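Local coordinates for protein 2',5'-phosphodiesterase 12 (Homo sapiens, PDB 4ZKF) that is a two-domain member of the endonuclease/exonuclease/phosphatase family, joining a magnesium-bearing DNase I-like domain to an N-terminal domain of the E-set clan, at residues 50-55 and 95-100; 99-104 and 115-120; 245-250 and 292-297. All blocks are in the same frame, centred on the assembly; numbering follows the deposited sequence.

How the contacts relate
Antiparallel strand pairing recurs in all three contacts, yet none is a wholly regular ladder. Contacts 1 and 2 are mostly buried and share strand 99-104, which has 47-53 and 115-118 as its neighbours in the four-stranded sheet of the N-terminal domain. Their centres lie about 11 Å apart, and Arg-98 of contact 1 reaches Glu-118 and Ser-119 of contact 2. In both, a side-chain oxygen replaces a backbone acceptor at the ladder's end, and charged groups are prominent. Contact 3, about 41 and 35 Å from them between centres, is only partly buried; it belongs to the DNase I-like domain, where a bulge interrupts a pairing lined mainly by neutral side chains.

Contact 1. Residues 50-55 and 95-100; sequences WYKEAK and IGLRLK
Glu-53 and Arg-98 illustrate how an acidic side chain can finish a beta ladder. Further back, Tyr-51 and Lys-100 make an ordinary antiparallel hydrogen-bonded pair, with Tyr-51 N giving to Lys-100 O at 2.7 Å and Lys-100 N to Tyr-51 O at 2.8 Å. Glu-53 N still reaches Arg-98 O (3.0 Å). The return bond comes from a side chain: Arg-98 N donates to Glu-53 OE1 at 2.8 Å, almost straight at 171°, on the anti side of the carboxylate. Water 2 gives a second proton to that oxygen and its other one to Gly-96 O, while Ala-59 N donates to Glu-53 OE2.

The guanidinium of Arg-98 is turned 78° from the carboxylate, and none of its N-H groups points at OE1, so any direct attraction is probably electrostatic. Its NE meets water 1 in plane at 2.9 Å, and this water links it to Glu-53 OE2; NH2 gives to Ala-59 O, and NH1 is shared by Glu-118 OE1 and Ser-119 O. On the sheet face that Tyr-51 and Lys-100 share, a bend at chi3 (80°) brings Lys-100 CE over the ring, 4.0 Å from Tyr-51 CG; the cation-pi attraction of NZ is at most weak, and Trp-78 is a second such partner. A buried carboxylate bound by two amides and water, with arginine close by, would probably stay ionised.

Contact 2. Residues 99-104 and 115-120; sequences LKLHCT and RELESV
Strand 99-104 runs antiparallel to strand 115-118, their directions 171° apart, with Leu-101/Leu-117 and Cys-103/Arg-115 as hydrogen-bonded pairs and Lys-100/Glu-118 and His-102/Glu-116 as the non-hydrogen-bonded ones. Beyond Glu-118 a side chain takes over: Ser-119 N donates to Leu-99 O at 2.8 Å, but Leu-99 N gives to Ser-119 OG (2.9 Å, 172°). With chi1 at 64° this hydroxyl is turned back over its own backbone, and it also bonds to Cys-121 O.

On the face of Lys-100 and His-102, the lysine lies with CG against Leu-117 O (3.4 Å) and crosses Glu-118, its CD 3.9 Å from Glu-118 CG. Its NZ forms a long, weak salt bridge with Glu-116 OE1. The other oxygen, Glu-116 OE2, comes to the ring edge of His-102 in plane, 3.6 Å from CD2, with the carboxylate nearly perpendicular to the imidazole. The carboxylate of Glu-118 has other partners, Arg-98 and Ser-73. On the face of Leu-101 and Arg-115, Leu-117 CD2 rests 4.2 Å from Leu-101 CB, and Leu-20 of strand 16-21 packs on Leu-117 and Cys-103. Such a beta hairpin, with 115-118 as an outermost strand of an antiparallel sheet, is consistent with the immunoglobulin-like sandwiches of the E-set clan.

Contact 3. Residues 245-250 and 292-297; sequences SLLSQH and VLQSTK
Ser-245 and Gln-294 form a regular antiparallel hydrogen-bonded pair, each backbone N giving to the other's O at 2.8 Å, and Leu-246 faces Leu-293 as the non-hydrogen-bonded pair that follows. Then the register slips by one. Val-292 O receives two donors, Leu-247 N at 2.8 Å and the longer Ser-248 N at 3.2 Å, while Val-292 N gives to Ser-248 O. Two residues opposite one make this a classic beta bulge; the backbone of Leu-247 is turned out of the extended form (psi -48°), and its CB sits against Val-292 O.

The strands concerned, 244-253 and 287-295, belong to one of the sheets of the DNase I-like alpha/beta sandwich, and the apolar contacts divide accordingly. On one face Leu-246 CD1 meets Leu-293 CD2 at 3.9 Å, and Tyr-239 of strand 234-240, in the other main sheet, touches both leucines. Elsewhere Leu-247 CD2 lies 4.2 Å from Val-292 CG1, while Val-292 CG2 approaches the ring of His-250, with Val-334 of helix 317-338 touching both.

Polar side chains bond to neighbours in their own segment and to residues around it. Ser-248 OG, 3.5 Å from Val-292 CB, is hydrogen-bonded to His-250 NE2 at 2.7 Å and also to Tyr-339 OH, an arrangement that would restrain the imidazole beside the valine. Gln-294, bent at chi2 (67°), turns its amide forward along the chain, where NE2 donates to Ser-295 O at 3.0 Å, nearly in the amide plane, and also to Ser-299 O; its OE1 accepts from Arg-302 NH1. Ser-295 OG takes the amide proton of Lys-297 in an ST turn, and that of Asp-298, as the strand gives way to a loop, where Thr-296 OG1 bonds to Ser-242 O.

Contact 1. Residues 50-55 and 95-100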
loop_
_atom_site.group_PDB
_atom_site.type_symbol
_atom_site.label_atom_id
_atom_site.label_comp_id
_atom_site.label_asym_id
_atom_site.label_seq_id
_atom_site.Cartn_x
_atom_site.Cartn_y
_atom_site.Cartn_z
ATOM N N TRP A 50 27.293 0.381 5.177
ATOM C CA TRP A 50 26.988 1.740 4.744
ATOM C C TRP A 50 28.160 2.675 4.990
ATOM O O TRP A 50 28.793 2.613 6.040
ATOM C CB TRP A 50 25.744 2.261 5.473
ATOM C CG TRP A 50 24.468 1.649 4.978
ATOM C CD1 TRP A 50 23.855 0.527 5.448
ATOM C CD2 TRP A 50 23.645 2.146 3.920
ATOM N NE1 TRP A 50 22.688 0.293 4.740
ATOM C CE2 TRP A 50 22.540 1.277 3.800
ATOM C CE3 TRP A 50 23.736 3.244 3.059
ATOM C CZ2 TRP A 50 21.536 1.470 2.850
ATOM C CZ3 TRP A 50 22.738 3.433 2.118
ATOM C CH2 TRP A 50 21.658 2.553 2.021
ATOM N N TYR A 51 28.427 3.530 4.012
ATOM C CA TYR A 51 29.426 4.578 4.109
ATOM C C TYR A 51 28.749 5.935 3.952
ATOM O O TYR A 51 27.685 6.045 3.321
ATOM C CB TYR A 51 30.507 4.413 3.034
ATOM C CG TYR A 51 31.276 3.118 3.130
ATOM C CD1 TYR A 51 30.700 1.918 2.751
ATOM C CD2 TYR A 51 32.577 3.103 3.607
ATOM C CE1 TYR A 51 31.401 0.731 2.845
ATOM C CE2 TYR A 51 33.286 1.928 3.707
ATOM C CZ TYR A 51 32.698 0.746 3.325
ATOM O OH TYR A 51 33.417 -0.418 3.427
ATOM N N LYS A 52 29.364 6.967 4.521
ATOM C CA LYS A 52 28.899 8.328 4.298
ATOM C C LYS A 52 30.065 9.195 3.859
ATOM O O LYS A 52 31.222 8.903 4.163
ATOM C CB LYS A 52 28.254 8.906 5.554
ATOM C CG LYS A 52 29.191 8.937 6.748
ATOM C CD LYS A 52 28.444 9.367 7.995
ATOM C CE LYS A 52 29.257 9.108 9.234
ATOM N NZ LYS A 52 28.462 9.396 10.463
ATOM N N GLU A 53 29.754 10.252 3.132
ATOM C CA GLU A 53 30.774 11.179 2.672
ATOM C C GLU A 53 31.579 11.721 3.857
ATOM O O GLU A 53 31.021 12.003 4.916
ATOM C CB GLU A 53 30.119 12.315 1.898
ATOM C CG GLU A 53 30.921 12.815 0.745
ATOM C CD GLU A 53 30.105 13.683 -0.175
ATOM O OE1 GLU A 53 28.873 13.789 0.034
ATOM O OE2 GLU A 53 30.699 14.268 -1.108
ATOM N N ALA A 54 32.892 11.852 3.676
ATOM C CA ALA A 54 33.764 12.315 4.748
ATOM C C ALA A 54 33.332 13.690 5.261
ATOM O O ALA A 54 33.342 13.953 6.464
ATOM C CB ALA A 54 35.199 12.352 4.272
ATOM N N LYS A 55 32.955 14.557 4.332
ATOM C CA LYS A 55 32.345 15.838 4.662
ATOM C C LYS A 55 31.669 16.334 3.389
ATOM O O LYS A 55 31.901 15.769 2.321
ATOM C CB LYS A 55 33.391 16.824 5.200
ATOM C CG LYS A 55 34.485 17.179 4.228
ATOM C CD LYS A 55 35.429 18.191 4.858
ATOM C CE LYS A 55 35.428 19.497 4.089
ATOM N NZ LYS A 55 36.335 20.493 4.725
ATOM N N ILE A 95 23.416 15.403 7.503
ATOM C CA ILE A 95 22.893 16.380 6.555
ATOM C C ILE A 95 24.003 16.967 5.672
ATOM O O ILE A 95 25.072 17.359 6.160
ATOM C CB ILE A 95 22.143 17.500 7.289
ATOM C CG1 ILE A 95 20.850 16.926 7.875
ATOM C CG2 ILE A 95 21.823 18.642 6.339
ATOM C CD1 ILE A 95 20.089 17.875 8.795
ATOM N N GLY A 96 23.751 16.991 4.369
ATOM C CA GLY A 96 24.706 17.514 3.410
ATOM C C GLY A 96 25.618 16.476 2.782
ATOM O O GLY A 96 26.381 16.801 1.869
ATOM N N LEU A 97 25.521 15.229 3.247
ATOM C CA LEU A 97 26.391 14.150 2.781
ATOM C C LEU A 97 25.701 13.159 1.850
ATOM O O LEU A 97 24.528 12.835 2.039
ATOM C CB LEU A 97 26.940 13.355 3.966
ATOM C CG LEU A 97 27.538 14.105 5.143
ATOM C CD1 LEU A 97 27.827 13.119 6.248
ATOM C CD2 LEU A 97 28.794 14.830 4.693
ATOM N N ARG A 98 26.448 12.643 0.876
ATOM C CA ARG A 98 25.976 11.504 0.104
ATOM C C ARG A 98 26.263 10.224 0.884
ATOM O O ARG A 98 27.051 10.232 1.840
ATOM C CB ARG A 98 26.626 11.471 -1.284
ATOM C CG ARG A 98 26.251 12.697 -2.132
ATOM C CD ARG A 98 26.580 12.496 -3.602
ATOM N NE ARG A 98 28.013 12.355 -3.843
ATOM C CZ ARG A 98 28.573 11.297 -4.416
ATOM N NH1 ARG A 98 27.821 10.283 -4.817
ATOM N NH2 ARG A 98 29.889 11.257 -4.606
ATOM N N LEU A 99 25.589 9.139 0.493
ATOM C CA LEU A 99 25.761 7.829 1.119
ATOM C C LEU A 99 26.247 6.814 0.101
ATOM O O LEU A 99 26.008 6.958 -1.099
ATOM C CB LEU A 99 24.446 7.328 1.722
ATOM C CG LEU A 99 23.757 8.243 2.733
ATOM C CD1 LEU A 99 22.463 7.576 3.216
ATOM C CD2 LEU A 99 24.687 8.538 3.908
ATOM N N LYS A 100 26.907 5.773 0.593
ATOM C CA LYS A 100 27.351 4.686 -0.271
ATOM C C LYS A 100 27.019 3.365 0.403
ATOM O O LYS A 100 27.229 3.212 1.606
ATOM C CB LYS A 100 28.854 4.793 -0.551
ATOM C CG LYS A 100 29.395 3.659 -1.398
ATOM C CD LYS A 100 30.810 3.955 -1.870
ATOM C CE LYS A 100 31.842 3.679 -0.793
ATOM N NZ LYS A 100 33.225 3.550 -1.379
HETATM O O HOH W 1 29.538 14.745 -3.311
HETATM O O HOH W 2 28.002 16.254 -0.340
#

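Contact 2. Residues 99-104 and 115-120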
loop_
_atom_site.group_PDB
_atom_site.type_symbol
_atom_site.label_atom_id
_atom_site.label_comp_id
_atom_site.label_asym_id
_atom_site.label_seq_id
_atom_site.Cartn_x
_atom_site.Cartn_y
_atom_site.Cartn_z
ATOM N N LEU A 99 25.589 9.139 0.493
ATOM C CA LEU A 99 25.761 7.829 1.119
ATOM C C LEU A 99 26.247 6.814 0.101
ATOM O O LEU A 99 26.008 6.958 -1.099
ATOM C CB LEU A 99 24.446 7.328 1.722
ATOM C CG LEU A 99 23.757 8.243 2.733
ATOM C CD1 LEU A 99 22.463 7.576 3.216
ATOM C CD2 LEU A 99 24.687 8.538 3.908
ATOM N N LYS A 100 26.907 5.773 0.593
ATOM C CA LYS A 100 27.351 4.686 -0.271
ATOM C C LYS A 100 27.019 3.365 0.403
ATOM O O LYS A 100 27.229 3.212 1.606
ATOM C CB LYS A 100 28.854 4.793 -0.551
ATOM C CG LYS A 100 29.395 3.659 -1.398
ATOM C CD LYS A 100 30.810 3.955 -1.870
ATOM C CE LYS A 100 31.842 3.679 -0.793
ATOM N NZ LYS A 100 33.225 3.550 -1.379
ATOM N N LEU A 101 26.474 2.427 -0.364
ATOM C CA LEU A 101 26.173 1.100 0.147
ATOM C C LEU A 101 27.042 0.060 -0.562
ATOM O O LEU A 101 27.125 0.035 -1.791
ATOM C CB LEU A 101 24.691 0.761 -0.045
ATOM C CG LEU A 101 24.335 -0.708 0.239
ATOM C CD1 LEU A 101 24.533 -1.018 1.709
ATOM C CD2 LEU A 101 22.909 -1.005 -0.184
ATOM N N HIS A 102 27.695 -0.771 0.236
ATOM C CA HIS A 102 28.471 -1.904 -0.245
ATOM C C HIS A 102 27.705 -3.136 0.178
ATOM O O HIS A 102 27.381 -3.294 1.359
ATOM C CB HIS A 102 29.886 -1.897 0.355
ATOM C CG HIS A 102 30.763 -3.015 -0.127
ATOM N ND1 HIS A 102 30.688 -4.292 0.384
ATOM C CD2 HIS A 102 31.735 -3.043 -1.070
ATOM C CE1 HIS A 102 31.575 -5.061 -0.225
ATOM N NE2 HIS A 102 32.222 -4.328 -1.112
ATOM N N CYS A 103 27.378 -4.012 -0.760
ATOM C CA CYS A 103 26.652 -5.193 -0.340
ATOM C C CYS A 103 27.121 -6.457 -1.033
ATOM O O CYS A 103 27.575 -6.439 -2.177
ATOM C CB CYS A 103 25.158 -5.004 -0.547
ATOM S SG CYS A 103 24.751 -4.201 -2.050
ATOM N N THR A 104 27.019 -7.551 -0.297
ATOM C CA THR A 104 27.499 -8.847 -0.747
ATOM C C THR A 104 26.325 -9.802 -0.755
ATOM O O THR A 104 25.731 -10.048 0.294
ATOM C CB THR A 104 28.591 -9.391 0.188
ATOM O OG1 THR A 104 29.639 -8.417 0.313
ATOM C CG2 THR A 104 29.153 -10.712 -0.339
ATOM N N ARG A 115 28.739 -5.768 -4.816
ATOM C CA ARG A 115 28.577 -4.591 -5.655
ATOM C C ARG A 115 28.447 -3.387 -4.737
ATOM O O ARG A 115 28.141 -3.540 -3.561
ATOM C CB ARG A 115 27.354 -4.717 -6.563
ATOM C CG ARG A 115 27.359 -5.954 -7.443
ATOM C CD ARG A 115 26.283 -5.864 -8.507
ATOM N NE ARG A 115 26.661 -4.969 -9.594
ATOM C CZ ARG A 115 25.971 -4.845 -10.723
ATOM N NH1 ARG A 115 24.869 -5.561 -10.908
ATOM N NH2 ARG A 115 26.383 -4.008 -11.667
ATOM N N GLU A 116 28.703 -2.191 -5.252
ATOM C CA GLU A 116 28.565 -1.012 -4.408
ATOM C C GLU A 116 27.998 0.122 -5.231
ATOM O O GLU A 116 28.169 0.162 -6.453
ATOM C CB GLU A 116 29.906 -0.621 -3.770
ATOM C CG GLU A 116 30.980 -0.141 -4.736
ATOM C CD GLU A 116 32.218 0.406 -4.022
ATOM O OE1 GLU A 116 32.868 1.325 -4.567
ATOM O OE2 GLU A 116 32.548 -0.082 -2.920
ATOM N N LEU A 117 27.292 1.033 -4.575
ATOM C CA LEU A 117 26.749 2.170 -5.288
ATOM C C LEU A 117 26.594 3.368 -4.368
ATOM O O LEU A 117 26.474 3.225 -3.148
ATOM C CB LEU A 117 25.406 1.824 -5.942
ATOM C CG LEU A 117 24.138 1.652 -5.113
ATOM C CD1 LEU A 117 22.943 1.479 -6.055
ATOM C CD2 LEU A 117 24.226 0.480 -4.160
ATOM N N GLU A 118 26.601 4.544 -4.981
ATOM C CA GLU A 118 26.548 5.807 -4.267
ATOM C C GLU A 118 25.225 6.493 -4.559
ATOM O O GLU A 118 24.660 6.328 -5.642
ATOM C CB GLU A 118 27.713 6.717 -4.689
ATOM C CG GLU A 118 29.089 6.088 -4.613
ATOM C CD GLU A 118 30.178 6.996 -5.185
ATOM O OE1 GLU A 118 29.868 8.137 -5.579
ATOM O OE2 GLU A 118 31.342 6.566 -5.245
ATOM N N SER A 119 24.735 7.277 -3.607
ATOM C CA SER A 119 23.536 8.072 -3.834
ATOM C C SER A 119 23.872 9.228 -4.772
ATOM O O SER A 119 25.030 9.647 -4.853
ATOM C CB SER A 119 22.976 8.606 -2.511
ATOM O OG SER A 119 23.885 9.500 -1.886
ATOM N N VAL A 120 22.870 9.742 -5.478
ATOM C CA VAL A 120 23.094 10.912 -6.322
ATOM C C VAL A 120 22.663 12.155 -5.579
ATOM O O VAL A 120 22.985 13.273 -5.980
ATOM C CB VAL A 120 22.346 10.818 -7.666
ATOM C CG1 VAL A 120 22.805 9.598 -8.420
ATOM C CG2 VAL A 120 20.852 10.769 -7.449
#

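Contact 3. Residues 245-250 and 292-297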
loop_
_atom_site.group_PDB
_atom_site.type_symbol
_atom_site.label_atom_id
_atom_site.label_comp_id
_atom_site.label_asym_id
_atom_site.label_seq_id
_atom_site.Cartn_x
_atom_site.Cartn_y
_atom_site.Cartn_z
ATOM N N SER A 245 1.232 -16.691 5.217
ATOM C CA SER A 245 1.695 -16.947 3.857
ATOM C C SER A 245 0.518 -16.758 2.892
ATOM O O SER A 245 -0.653 -16.861 3.274
ATOM C CB SER A 245 2.295 -18.349 3.740
ATOM O OG SER A 245 1.346 -19.326 4.118
ATOM N N LEU A 246 0.822 -16.452 1.641
ATOM C CA LEU A 246 -0.225 -16.242 0.655
ATOM C C LEU A 246 -0.712 -17.587 0.115
ATOM O O LEU A 246 0.034 -18.289 -0.571
ATOM C CB LEU A 246 0.287 -15.370 -0.486
ATOM C CG LEU A 246 -0.735 -15.110 -1.599
ATOM C CD1 LEU A 246 -2.003 -14.434 -1.072
ATOM C CD2 LEU A 246 -0.116 -14.289 -2.710
ATOM N N LEU A 247 -1.959 -17.940 0.413
ATOM C CA LEU A 247 -2.479 -19.252 0.013
ATOM C C LEU A 247 -3.106 -19.204 -1.379
ATOM O O LEU A 247 -2.811 -20.044 -2.235
ATOM C CB LEU A 247 -3.490 -19.763 1.043
ATOM C CG LEU A 247 -4.049 -21.185 0.881
ATOM C CD1 LEU A 247 -2.938 -22.249 0.863
ATOM C CD2 LEU A 247 -5.039 -21.482 2.017
ATOM N N SER A 248 -3.966 -18.224 -1.631
ATOM C CA SER A 248 -4.556 -18.113 -2.966
ATOM C C SER A 248 -5.001 -16.691 -3.288
ATOM O O SER A 248 -5.135 -15.862 -2.388
ATOM C CB SER A 248 -5.741 -19.082 -3.114
ATOM O OG SER A 248 -6.755 -18.846 -2.146
ATOM N N GLN A 249 -5.213 -16.418 -4.574
ATOM C CA GLN A 249 -5.629 -15.085 -5.022
ATOM C C GLN A 249 -6.866 -15.186 -5.882
ATOM O O GLN A 249 -7.015 -16.134 -6.643
ATOM C CB GLN A 249 -4.514 -14.409 -5.808
ATOM C CG GLN A 249 -3.266 -14.162 -5.005
ATOM C CD GLN A 249 -2.196 -13.541 -5.844
ATOM O OE1 GLN A 249 -1.342 -14.240 -6.396
ATOM N NE2 GLN A 249 -2.245 -12.224 -5.985
ATOM N N HIS A 250 -7.754 -14.206 -5.778
ATOM C CA HIS A 250 -9.042 -14.303 -6.449
ATOM C C HIS A 250 -9.474 -12.930 -6.945
ATOM O O HIS A 250 -10.619 -12.538 -6.760
ATOM C CB HIS A 250 -10.098 -14.901 -5.497
ATOM C CG HIS A 250 -9.667 -16.191 -4.866
ATOM N ND1 HIS A 250 -9.981 -17.421 -5.399
ATOM C CD2 HIS A 250 -8.895 -16.438 -3.780
ATOM C CE1 HIS A 250 -9.436 -18.373 -4.660
ATOM N NE2 HIS A 250 -8.770 -17.802 -3.673
ATOM N N VAL A 292 -6.265 -14.827 -0.022
ATOM C CA VAL A 292 -6.481 -15.682 1.143
ATOM C C VAL A 292 -5.146 -16.015 1.781
ATOM O O VAL A 292 -4.243 -16.548 1.124
ATOM C CB VAL A 292 -7.242 -16.964 0.784
ATOM C CG1 VAL A 292 -7.281 -17.899 1.969
ATOM C CG2 VAL A 292 -8.659 -16.601 0.344
ATOM N N LEU A 293 -5.028 -15.675 3.063
ATOM C CA LEU A 293 -3.799 -15.819 3.813
ATOM C C LEU A 293 -3.892 -16.962 4.802
ATOM O O LEU A 293 -4.900 -17.116 5.482
ATOM C CB LEU A 293 -3.461 -14.534 4.569
ATOM C CG LEU A 293 -3.392 -13.224 3.793
ATOM C CD1 LEU A 293 -2.982 -12.086 4.738
ATOM C CD2 LEU A 293 -2.408 -13.383 2.654
ATOM N N GLN A 294 -2.822 -17.748 4.873
ATOM C CA GLN A 294 -2.698 -18.840 5.825
ATOM C C GLN A 294 -1.864 -18.399 7.021
ATOM O O GLN A 294 -0.754 -17.895 6.856
ATOM C CB GLN A 294 -2.054 -20.057 5.127
ATOM C CG GLN A 294 -1.633 -21.190 6.044
ATOM C CD GLN A 294 -2.823 -21.880 6.690
ATOM O OE1 GLN A 294 -3.740 -22.318 6.003
ATOM N NE2 GLN A 294 -2.806 -21.986 8.013
ATOM N N SER A 295 -2.394 -18.563 8.229
ATOM C CA SER A 295 -1.585 -18.314 9.415
ATOM C C SER A 295 -0.406 -19.269 9.514
ATOM O O SER A 295 -0.566 -20.481 9.380
ATOM C CB SER A 295 -2.423 -18.434 10.681
ATOM O OG SER A 295 -1.582 -18.356 11.811
ATOM N N THR A 296 0.774 -18.725 9.767
ATOM C CA THR A 296 1.962 -19.547 9.968
ATOM C C THR A 296 2.043 -20.065 11.401
ATOM O O THR A 296 2.931 -20.849 11.729
ATOM C CB THR A 296 3.230 -18.767 9.690
ATOM O OG1 THR A 296 3.238 -17.615 10.541
ATOM C CG2 THR A 296 3.286 -18.339 8.220
ATOM N N LYS A 297 1.131 -19.602 12.256
ATOM C CA LYS A 297 1.165 -19.954 13.675
ATOM C C LYS A 297 0.149 -21.044 14.008
ATOM O O LYS A 297 0.388 -21.874 14.881
ATOM C CB LYS A 297 0.887 -18.725 14.550
ATOM C CG LYS A 297 1.680 -17.471 14.206
ATOM C CD LYS A 297 3.122 -17.609 14.603
ATOM C CE LYS A 297 3.869 -16.290 14.458
ATOM N NZ LYS A 297 5.316 -16.505 14.747
#